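Local atomic coordinates of lysine-sensitive aspartokinase 3 (Escherichia coli, PDB entry 2J0X), a protein that catalyses the ATP-dependent phosphorylation of L-aspartate to 4-phospho-L-aspartate, the first step of lysine biosynthesis, and is allosterically inhibited by L-lysine. Residues A[333-338]-A[368-373]. Sequence-based numbering, arbitrary orientation.
Sequences ARHNIS and QSLLME. With LYS (lysine), chain F.
Glu373 divides its carboxylate between His335 and Arg334, at the end of helix 324-334. Glu373 OE1 accepts a nearly straight hydrogen bond from His335 NE2 (2.7 Å, 173°). The oxygen lies in the imidazole plane, whereas the N-H approaches from above the plane of the carboxylate. Glu373 OE2 forms a salt bridge with Arg334 NE at 2.9 Å, guanidinium and carboxylate nearly coplanar; a bend at chi3 (48°) turns the guanidinium edge to this oxygen, and NH2 adds a weak bond. Ser369 OG lies at the ring edge, 3.1 Å from His335 CE1, while Leu370 CD1 makes a CH-pi contact over one face, 3.7 Å from the His335 ring centroid. Replacing His335 with alanine is likely to leave Glu373 OE1 without its imidazole partner and to open a gap beside Leu370. Deeper in, Leu370 CD2 packs on Ile337 CD1 at 3.7 Å. A Schellman motif, with Asn336 at positive phi, ends helix 324-334 and leads on to Ser338, whose OG accepts a 2.5 Å hydrogen bond from N of the inhibitor lysine. Within the ACT region, the contact thus joins this helix end to helix 368-375, whose Leu370 and Glu373 also touch Ile331.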
ATOM      1  N   ALA A 333     -10.855   0.457   0.689  1.00 39.91           N
ATOM      2  CA  ALA A 333     -11.698  -0.028  -0.392  1.00 37.18           C
ATOM      3  C   ALA A 333     -13.154   0.002   0.084  1.00 45.25           C
ATOM      4  O   ALA A 333     -14.000   0.637  -0.546  1.00 37.77           O
ATOM      5  CB  ALA A 333     -11.285  -1.449  -0.797  1.00 25.38           C
ATOM      6  N   ARG A 334     -13.437  -0.665   1.204  1.00 50.88           N
ATOM      7  CA  ARG A 334     -14.791  -0.709   1.760  1.00 51.38           C
ATOM      8  C   ARG A 334     -15.454   0.673   1.773  1.00 48.36           C
ATOM      9  O   ARG A 334     -16.664   0.795   1.553  1.00 43.39           O
ATOM     10  CB  ARG A 334     -14.770  -1.294   3.189  1.00 54.49           C
ATOM     11  CG  ARG A 334     -16.038  -0.996   4.018  1.00 53.78           C
ATOM     12  CD  ARG A 334     -16.159  -1.804   5.317  1.00 37.83           C
ATOM     13  NE  ARG A 334     -14.939  -1.813   6.120  1.00 41.35           N
ATOM     14  CZ  ARG A 334     -13.931  -2.662   5.933  1.00 51.72           C
ATOM     15  NH1 ARG A 334     -13.999  -3.575   4.969  1.00 54.72           N
ATOM     16  NH2 ARG A 334     -12.854  -2.602   6.707  1.00 43.22           N
ATOM     17  N   HIS A 335     -14.660   1.709   2.032  1.00 38.19           N
ATOM     18  CA  HIS A 335     -15.182   3.070   2.077  1.00 36.33           C
ATOM     19  C   HIS A 335     -15.211   3.756   0.710  1.00 39.61           C
ATOM     20  O   HIS A 335     -15.274   4.985   0.617  1.00 25.69           O
ATOM     21  CB  HIS A 335     -14.363   3.906   3.060  1.00 33.74           C
ATOM     22  CG  HIS A 335     -14.849   3.819   4.474  1.00 52.37           C
ATOM     23  ND1 HIS A 335     -15.639   4.791   5.050  1.00 46.73           N
ATOM     24  CD2 HIS A 335     -14.676   2.867   5.421  1.00 60.41           C
ATOM     25  CE1 HIS A 335     -15.931   4.442   6.290  1.00 33.09           C
ATOM     26  NE2 HIS A 335     -15.359   3.278   6.540  1.00 46.22           N
ATOM     27  N   ASN A 336     -15.163   2.952  -0.348  1.00 43.88           N
ATOM     28  CA  ASN A 336     -15.200   3.466  -1.714  1.00 36.75           C
ATOM     29  C   ASN A 336     -14.111   4.468  -2.051  1.00 35.39           C
ATOM     30  O   ASN A 336     -14.397   5.552  -2.547  1.00 32.43           O
ATOM     31  CB  ASN A 336     -16.554   4.112  -2.002  1.00 32.82           C
ATOM     32  CG  ASN A 336     -17.655   3.097  -2.161  1.00 52.97           C
ATOM     33  OD1 ASN A 336     -17.531   2.147  -2.936  1.00 56.74           O
ATOM     34  ND2 ASN A 336     -18.749   3.292  -1.435  1.00 70.16           N
ATOM     35  N   ILE A 337     -12.863   4.114  -1.788  1.00 40.96           N
ATOM     36  CA  ILE A 337     -11.775   5.017  -2.107  1.00 35.88           C
ATOM     37  C   ILE A 337     -10.691   4.303  -2.896  1.00 32.39           C
ATOM     38  O   ILE A 337     -10.375   3.135  -2.657  1.00 38.03           O
ATOM     39  CB  ILE A 337     -11.171   5.668  -0.834  1.00 34.41           C
ATOM     40  CG1 ILE A 337     -12.143   6.713  -0.293  1.00 36.73           C
ATOM     41  CG2 ILE A 337      -9.830   6.332  -1.150  1.00 24.47           C
ATOM     42  CD1 ILE A 337     -11.561   7.559   0.817  1.00 49.84           C
ATOM     43  N   SER A 338     -10.146   5.021  -3.863  1.00 29.54           N
ATOM     44  CA  SER A 338      -9.090   4.498  -4.699  1.00 29.17           C
ATOM     45  C   SER A 338      -7.806   5.216  -4.301  1.00 28.82           C
ATOM     46  O   SER A 338      -7.762   6.447  -4.229  1.00 24.18           O
ATOM     47  CB  SER A 338      -9.411   4.761  -6.167  1.00 22.43           C
ATOM     48  OG  SER A 338      -8.447   4.160  -7.007  1.00 43.53           O
ATOM     49  N   GLN A 368     -15.657  10.980   8.844  1.00 51.63           N
ATOM     50  CA  GLN A 368     -15.260  10.640  10.209  1.00 48.46           C
ATOM     51  C   GLN A 368     -15.431   9.152  10.445  1.00 49.39           C
ATOM     52  O   GLN A 368     -14.795   8.576  11.330  1.00 48.09           O
ATOM     53  CB  GLN A 368     -16.080  11.428  11.232  1.00 34.96           C
ATOM     54  CG  GLN A 368     -15.428  12.732  11.704  1.00 37.96           C
ATOM     55  CD  GLN A 368     -14.266  12.531  12.685  1.00 59.64           C
ATOM     56  OE1 GLN A 368     -14.318  11.669  13.567  1.00 73.84           O
ATOM     57  NE2 GLN A 368     -13.224  13.348  12.548  1.00 48.91           N
ATOM     58  N   SER A 369     -16.291   8.536   9.640  1.00 47.65           N
ATOM     59  CA  SER A 369     -16.538   7.107   9.734  1.00 49.54           C
ATOM     60  C   SER A 369     -15.249   6.363   9.398  1.00 50.96           C
ATOM     61  O   SER A 369     -14.795   5.491  10.150  1.00 51.75           O
ATOM     62  CB  SER A 369     -17.642   6.707   8.754  1.00 49.14           C
ATOM     63  OG  SER A 369     -17.764   5.295   8.673  1.00 63.10           O
ATOM     64  N   LEU A 370     -14.668   6.725   8.258  1.00 47.72           N
ATOM     65  CA  LEU A 370     -13.430   6.130   7.778  1.00 47.59           C
ATOM     66  C   LEU A 370     -12.299   6.384   8.769  1.00 44.78           C
ATOM     67  O   LEU A 370     -11.598   5.459   9.196  1.00 48.50           O
ATOM     68  CB  LEU A 370     -13.078   6.742   6.423  1.00 39.28           C
ATOM     69  CG  LEU A 370     -11.754   6.317   5.800  1.00 37.15           C
ATOM     70  CD1 LEU A 370     -11.747   4.797   5.595  1.00 25.47           C
ATOM     71  CD2 LEU A 370     -11.552   7.066   4.485  1.00 21.02           C
ATOM     72  N   LEU A 371     -12.135   7.652   9.131  1.00 34.82           N
ATOM     73  CA  LEU A 371     -11.096   8.067  10.068  1.00 44.33           C
ATOM     74  C   LEU A 371     -11.156   7.305  11.388  1.00 47.29           C
ATOM     75  O   LEU A 371     -10.126   7.000  11.993  1.00 51.55           O
ATOM     76  CB  LEU A 371     -11.220   9.563  10.343  1.00 38.12           C
ATOM     77  CG  LEU A 371     -11.392  10.433   9.100  1.00 44.23           C
ATOM     78  CD1 LEU A 371     -11.528  11.874   9.522  1.00 45.13           C
ATOM     79  CD2 LEU A 371     -10.208  10.263   8.170  1.00 49.51           C
ATOM     80  N   MET A 372     -12.362   7.003  11.850  1.00 45.96           N
ATOM     81  CA  MET A 372     -12.481   6.273  13.095  1.00 44.61           C
ATOM     82  C   MET A 372     -11.962   4.854  12.869  1.00 45.92           C
ATOM     83  O   MET A 372     -11.151   4.358  13.650  1.00 53.24           O
ATOM     84  CB  MET A 372     -13.933   6.272  13.576  1.00 43.82           C
ATOM     85  CG  MET A 372     -14.122   5.704  14.978  1.00 60.72           C
ATOM     86  SD  MET A 372     -15.453   6.531  15.903  1.00 77.79           S
ATOM     87  CE  MET A 372     -14.872   6.340  17.636  1.00 43.61           C
ATOM     88  N   GLU A 373     -12.402   4.225  11.782  1.00 35.01           N
ATOM     89  CA  GLU A 373     -11.983   2.871  11.448  1.00 44.92           C
ATOM     90  C   GLU A 373     -10.456   2.806  11.354  1.00 47.46           C
ATOM     91  O   GLU A 373      -9.828   1.838  11.800  1.00 42.49           O
ATOM     92  CB  GLU A 373     -12.624   2.463  10.112  1.00 50.36           C
ATOM     93  CG  GLU A 373     -13.403   1.137  10.140  1.00 50.15           C
ATOM     94  CD  GLU A 373     -14.407   1.028   9.001  1.00 47.35           C
ATOM     95  OE1 GLU A 373     -15.292   1.907   8.905  1.00 39.82           O
ATOM     96  OE2 GLU A 373     -14.318   0.067   8.204  1.00 47.22           O
TER
HETATM   97  N   LYS F1450      -6.287   2.831  -6.992  1.00 33.99           N
HETATM   98  CA  LYS F1450      -5.782   1.496  -6.664  1.00 39.51           C
HETATM   99  C   LYS F1450      -6.458   0.958  -5.398  1.00 45.23           C
HETATM  100  O   LYS F1450      -6.252  -0.188  -4.977  1.00 49.38           O
HETATM  101  CB  LYS F1450      -4.260   1.540  -6.493  1.00 37.11           C
HETATM  102  CG  LYS F1450      -3.431   2.213  -7.579  1.00 18.09           C
HETATM  103  CD  LYS F1450      -1.952   2.261  -7.203  1.00 14.28           C
HETATM  104  CE  LYS F1450      -1.059   2.927  -8.241  1.00 27.32           C
HETATM  105  NZ  LYS F1450      -1.217   4.408  -8.340  1.00 19.38           N
HETATM  106  OXT LYS F1450      -7.297   1.735  -4.742  1.00 56.40           O